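Local coordinates for protein putative alcohol dehydrogenase (Sinorhizobium meliloti, PDB 4J6F) that probably acts as a nicotinamide-dependent oxidoreductase of the medium-chain dehydrogenase/reductase superfamily, perhaps oxidising alcohols, at residues Phe188-Glu200 / Gly218-Arg230. Sequence-based numbering, arbitrary orientation.
Sequences FCCAYLTGERMLE and GVGSAIIQLARAR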
loop_
_atom_site.group_PDB
_atom_site.type_symbol
_atom_site.label_atom_id
_atom_site.label_comp_id
_atom_site.label_asym_id
_atom_site.label_seq_id
_atom_site.Cartn_x
_atom_site.Cartn_y
_atom_site.Cartn_z
ATOM N N PHE A 188 22.658 10.318 -12.658
ATOM C CA PHE A 188 21.638 10.647 -11.652
ATOM C C PHE A 188 20.158 10.514 -12.017
ATOM O O PHE A 188 19.401 9.888 -11.273
ATOM C CB PHE A 188 21.876 12.039 -11.086
ATOM C CG PHE A 188 23.131 12.167 -10.273
ATOM C CD1 PHE A 188 23.229 11.584 -9.023
ATOM C CD2 PHE A 188 24.194 12.921 -10.735
ATOM C CE1 PHE A 188 24.374 11.734 -8.259
ATOM C CE2 PHE A 188 25.343 13.077 -9.976
ATOM C CZ PHE A 188 25.434 12.485 -8.731
ATOM N N CYS A 189 19.709 11.055 -13.142
ATOM C CA CYS A 189 18.295 11.414 -13.290
ATOM C C CYS A 189 17.141 10.387 -13.207
ATOM O O CYS A 189 16.219 10.601 -12.446
ATOM C CB CYS A 189 18.134 12.182 -14.596
ATOM S SG CYS A 189 16.439 12.619 -14.985
ATOM N N CYS A 190 17.195 9.264 -13.909
ATOM C CA CYS A 190 16.162 8.245 -13.770
ATOM C C CYS A 190 16.168 7.561 -12.411
ATOM O O CYS A 190 15.155 7.590 -11.714
ATOM C CB CYS A 190 16.251 7.206 -14.893
ATOM S SG CYS A 190 14.978 5.916 -14.824
ATOM N N ALA A 191 17.277 6.947 -12.014
ATOM C CA ALA A 191 17.267 6.193 -10.757
ATOM C C ALA A 191 17.093 7.057 -9.499
ATOM O O ALA A 191 16.408 6.628 -8.563
ATOM C CB ALA A 191 18.478 5.289 -10.633
ATOM N N TYR A 192 17.685 8.257 -9.479
ATOM C CA TYR A 192 17.630 9.105 -8.278
ATOM C C TYR A 192 16.298 9.844 -8.149
ATOM O O TYR A 192 15.812 10.069 -7.036
ATOM C CB TYR A 192 18.846 10.044 -8.163
ATOM C CG TYR A 192 20.144 9.303 -7.837
ATOM C CD1 TYR A 192 20.719 8.424 -8.761
ATOM C CD2 TYR A 192 20.789 9.466 -6.607
ATOM C CE1 TYR A 192 21.883 7.737 -8.473
ATOM C CE2 TYR A 192 21.963 8.783 -6.315
ATOM C CZ TYR A 192 22.503 7.918 -7.253
ATOM O OH TYR A 192 23.664 7.207 -7.000
ATOM N N LEU A 193 15.687 10.192 -9.274
ATOM C CA LEU A 193 14.343 10.725 -9.222
ATOM C C LEU A 193 13.417 9.640 -8.687
ATOM O O LEU A 193 12.637 9.895 -7.753
ATOM C CB LEU A 193 13.875 11.189 -10.600
ATOM C CG LEU A 193 12.510 11.877 -10.641
ATOM C CD1 LEU A 193 12.455 13.078 -9.708
ATOM C CD2 LEU A 193 12.190 12.308 -12.063
ATOM N N THR A 194 13.523 8.439 -9.274
ATOM C CA THR A 194 12.738 7.273 -8.856
ATOM C C THR A 194 12.968 6.938 -7.378
ATOM O O THR A 194 12.013 6.806 -6.609
ATOM C CB THR A 194 13.002 6.064 -9.779
ATOM O OG1 THR A 194 12.535 6.386 -11.085
ATOM C CG2 THR A 194 12.249 4.834 -9.336
ATOM N N GLY A 195 14.229 6.821 -6.983
ATOM C CA GLY A 195 14.597 6.740 -5.569
ATOM C C GLY A 195 13.917 7.771 -4.679
ATOM O O GLY A 195 13.250 7.398 -3.716
ATOM N N GLU A 196 14.067 9.059 -4.991
ATOM C CA GLU A 196 13.437 10.120 -4.183
ATOM C C GLU A 196 11.942 9.930 -3.980
ATOM O O GLU A 196 11.472 10.040 -2.843
ATOM C CB GLU A 196 13.663 11.512 -4.771
ATOM C CG GLU A 196 14.642 12.373 -4.000
ATOM C CD GLU A 196 14.293 12.522 -2.527
ATOM O OE1 GLU A 196 13.274 13.166 -2.197
ATOM O OE2 GLU A 196 15.064 12.011 -1.695
ATOM N N ARG A 197 11.209 9.654 -5.072
ATOM C CA ARG A 197 9.746 9.537 -5.036
ATOM C C ARG A 197 9.381 8.435 -4.072
ATOM O O ARG A 197 8.507 8.602 -3.227
ATOM C CB ARG A 197 9.182 9.195 -6.409
ATOM C CG ARG A 197 7.902 9.926 -6.822
ATOM C CD ARG A 197 6.921 10.208 -5.693
ATOM N NE ARG A 197 6.301 11.528 -5.817
ATOM C CZ ARG A 197 5.019 11.749 -6.098
ATOM N NH1 ARG A 197 4.183 10.740 -6.281
ATOM N NH2 ARG A 197 4.568 12.989 -6.194
HETATM N N MSE A 198 10.088 7.315 -4.189
HETATM C CA MSE A 198 9.859 6.142 -3.342
HETATM C C MSE A 198 9.975 6.562 -1.909
HETATM O O MSE A 198 9.092 6.264 -1.110
HETATM C CB MSE A 198 10.856 5.036 -3.664
HETATM C CG MSE A 198 10.468 4.244 -4.909
HETATM SE SE MSE A 198 11.872 2.901 -5.296
HETATM C CE MSE A 198 11.619 1.668 -3.785
ATOM N N LEU A 199 11.043 7.288 -1.580
ATOM C CA LEU A 199 11.284 7.722 -0.204
ATOM C C LEU A 199 10.260 8.747 0.273
ATOM O O LEU A 199 9.982 8.846 1.470
ATOM C CB LEU A 199 12.710 8.256 -0.029
ATOM C CG LEU A 199 13.803 7.195 -0.204
ATOM C CD1 LEU A 199 15.182 7.773 0.053
ATOM C CD2 LEU A 199 13.564 5.973 0.675
ATOM N N GLU A 200 9.697 9.493 -0.673
ATOM C CA GLU A 200 8.680 10.489 -0.383
ATOM C C GLU A 200 7.305 9.820 -0.164
ATOM O O GLU A 200 6.525 10.220 0.718
ATOM C CB GLU A 200 8.649 11.518 -1.522
ATOM C CG GLU A 200 7.937 12.828 -1.200
ATOM C CD GLU A 200 8.781 13.811 -0.403
ATOM O OE1 GLU A 200 8.428 15.009 -0.431
ATOM O OE2 GLU A 200 9.779 13.409 0.248
ATOM N N GLY A 218 20.982 0.319 -9.684
ATOM C CA GLY A 218 20.817 1.753 -9.904
ATOM C C GLY A 218 20.028 2.410 -8.799
ATOM O O GLY A 218 20.555 3.204 -8.009
ATOM N N VAL A 219 18.760 2.048 -8.732
ATOM C CA VAL A 219 17.846 2.617 -7.757
ATOM C C VAL A 219 18.266 2.280 -6.328
ATOM O O VAL A 219 18.231 3.146 -5.453
ATOM C CB VAL A 219 16.404 2.158 -8.033
ATOM C CG1 VAL A 219 15.454 2.838 -7.063
ATOM C CG2 VAL A 219 16.020 2.464 -9.477
ATOM N N GLY A 220 18.682 1.030 -6.111
ATOM C CA GLY A 220 19.135 0.553 -4.804
ATOM C C GLY A 220 20.160 1.487 -4.223
ATOM O O GLY A 220 19.960 2.058 -3.153
ATOM N N SER A 221 21.246 1.672 -4.964
ATOM C CA SER A 221 22.346 2.526 -4.542
ATOM C C SER A 221 21.866 3.925 -4.259
ATOM O O SER A 221 22.296 4.541 -3.289
ATOM C CB SER A 221 23.415 2.573 -5.620
ATOM O OG SER A 221 24.025 1.305 -5.725
ATOM N N ALA A 222 20.968 4.419 -5.105
ATOM C CA ALA A 222 20.521 5.785 -4.989
ATOM C C ALA A 222 19.789 5.926 -3.681
ATOM O O ALA A 222 20.025 6.865 -2.923
ATOM C CB ALA A 222 19.617 6.153 -6.153
ATOM N N ILE A 223 18.917 4.970 -3.401
ATOM C CA ILE A 223 18.140 5.033 -2.193
ATOM C C ILE A 223 19.031 5.055 -0.965
ATOM O O ILE A 223 18.743 5.785 -0.019
ATOM C CB ILE A 223 17.102 3.917 -2.131
ATOM C CG1 ILE A 223 15.881 4.372 -2.897
ATOM C CG2 ILE A 223 16.698 3.635 -0.693
ATOM C CD1 ILE A 223 15.008 3.237 -3.311
ATOM N N ILE A 224 20.116 4.286 -0.991
ATOM C CA ILE A 224 21.085 4.313 0.103
ATOM C C ILE A 224 21.640 5.727 0.325
ATOM O O ILE A 224 21.679 6.221 1.458
ATOM C CB ILE A 224 22.209 3.280 -0.115
ATOM C CG1 ILE A 224 21.598 1.877 -0.097
ATOM C CG2 ILE A 224 23.318 3.421 0.938
ATOM C CD1 ILE A 224 22.559 0.776 -0.475
ATOM N N GLN A 225 22.038 6.382 -0.755
ATOM C CA GLN A 225 22.514 7.762 -0.669
ATOM C C GLN A 225 21.392 8.712 -0.258
ATOM O O GLN A 225 21.554 9.506 0.681
ATOM C CB GLN A 225 23.155 8.225 -1.979
ATOM C CG GLN A 225 24.464 7.540 -2.335
ATOM C CD GLN A 225 25.293 8.391 -3.267
ATOM O OE1 GLN A 225 26.030 9.281 -2.816
ATOM N NE2 GLN A 225 25.172 8.144 -4.577
ATOM N N LEU A 226 20.246 8.616 -0.927
ATOM C CA LEU A 226 19.154 9.520 -0.611
ATOM C C LEU A 226 18.669 9.340 0.829
ATOM O O LEU A 226 18.324 10.310 1.488
ATOM C CB LEU A 226 18.020 9.383 -1.612
ATOM C CG LEU A 226 18.368 9.696 -3.066
ATOM C CD1 LEU A 226 17.248 9.179 -3.945
ATOM C CD2 LEU A 226 18.571 11.176 -3.318
ATOM N N ALA A 227 18.673 8.110 1.331
ATOM C CA ALA A 227 18.367 7.873 2.740
ATOM C C ALA A 227 19.287 8.694 3.656
ATOM O O ALA A 227 18.829 9.350 4.601
ATOM C CB ALA A 227 18.482 6.399 3.071
ATOM N N ARG A 228 20.587 8.661 3.368
ATOM C CA ARG A 228 21.535 9.417 4.161
ATOM C C ARG A 228 21.256 10.915 4.057
ATOM O O ARG A 228 21.271 11.626 5.054
ATOM C CB ARG A 228 22.956 9.098 3.724
ATOM C CG ARG A 228 23.455 7.768 4.231
ATOM C CD ARG A 228 23.532 7.780 5.744
ATOM N NE ARG A 228 23.983 6.489 6.248
ATOM C CZ ARG A 228 23.955 6.116 7.518
ATOM N NH1 ARG A 228 23.486 6.935 8.449
ATOM N NH2 ARG A 228 24.387 4.909 7.850
ATOM N N ALA A 229 20.955 11.365 2.842
ATOM C CA ALA A 229 20.715 12.780 2.548
ATOM C C ALA A 229 19.615 13.404 3.390
ATOM O O ALA A 229 19.614 14.612 3.598
ATOM C CB ALA A 229 20.394 12.958 1.072
ATOM N N ARG A 230 18.676 12.584 3.858
ATOM C CA ARG A 230 17.516 13.092 4.589
ATOM C C ARG A 230 17.568 12.689 6.071
ATOM O O ARG A 230 16.646 12.975 6.832
ATOM C CB ARG A 230 16.204 12.672 3.886
ATOM C CG ARG A 230 15.602 11.359 4.356
ATOM C CD ARG A 230 14.680 10.657 3.372
ATOM N NE ARG A 230 14.172 11.453 2.258
ATOM C CZ ARG A 230 12.882 11.597 1.944
ATOM N NH1 ARG A 230 11.940 11.031 2.681
ATOM N NH2 ARG A 230 12.531 12.316 0.883
HETATM O O HOH W 1 16.223 11.947 0.695
#
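Arg230 reaches back from the end of helix 218-229 to two acids of helix 189-200. Arg230 NH2 forms a salt bridge with Glu200 OE2 at 3.0 Å, met near the guanidinium plane. A weaker, bent one joins Arg230 NH2 to Glu196 OE1 at 3.3 Å. A water links Glu196 OE2, Leu226 O and Arg230 NE. Leu199 CB lies over one face of the guanidinium. Arg338 also pairs with Glu196 OE1, and Arg230 NH1 bonds to Leu204 O.

At the other end, Gln225 NE2 gives Tyr192 OH a weak bond of 3.0 Å, at the ring edge. Gln225 OE1 accepts a hydrogen bond from the backbone N of Arg349. The Tyr192 ring is sandwiched. Its chi1 of -70° sets CG opposite the carbonyl carbon and carries the ring over Ala222. Ala222 CB sits 3.3 Å from the centroid of the Tyr192 ring in a CH-pi contact, and Phe188 CD1 is over the opposite face. With an alanine in place of Tyr192, the space between Ala222 and Phe188 would probably be left unfilled, and Gln225 NE2 would lose this weak bond.

Between these ends Leu226 is a knob among Tyr192, Gly195, Glu196 and Leu199. Its CD1 lies against the backbone of Gly195 and Glu196. Ile223 CD1 also meets Met198 SE at 3.7 Å, beside Val219 CG1.

The helix axes approach to 8.2 Å and cross at -56°. Helix 218-229 packs on strand 233-238 of the parallel Rossmann-type sheet. Helix 189-200 reaches strand 133-140, and helix 333-344 touches both.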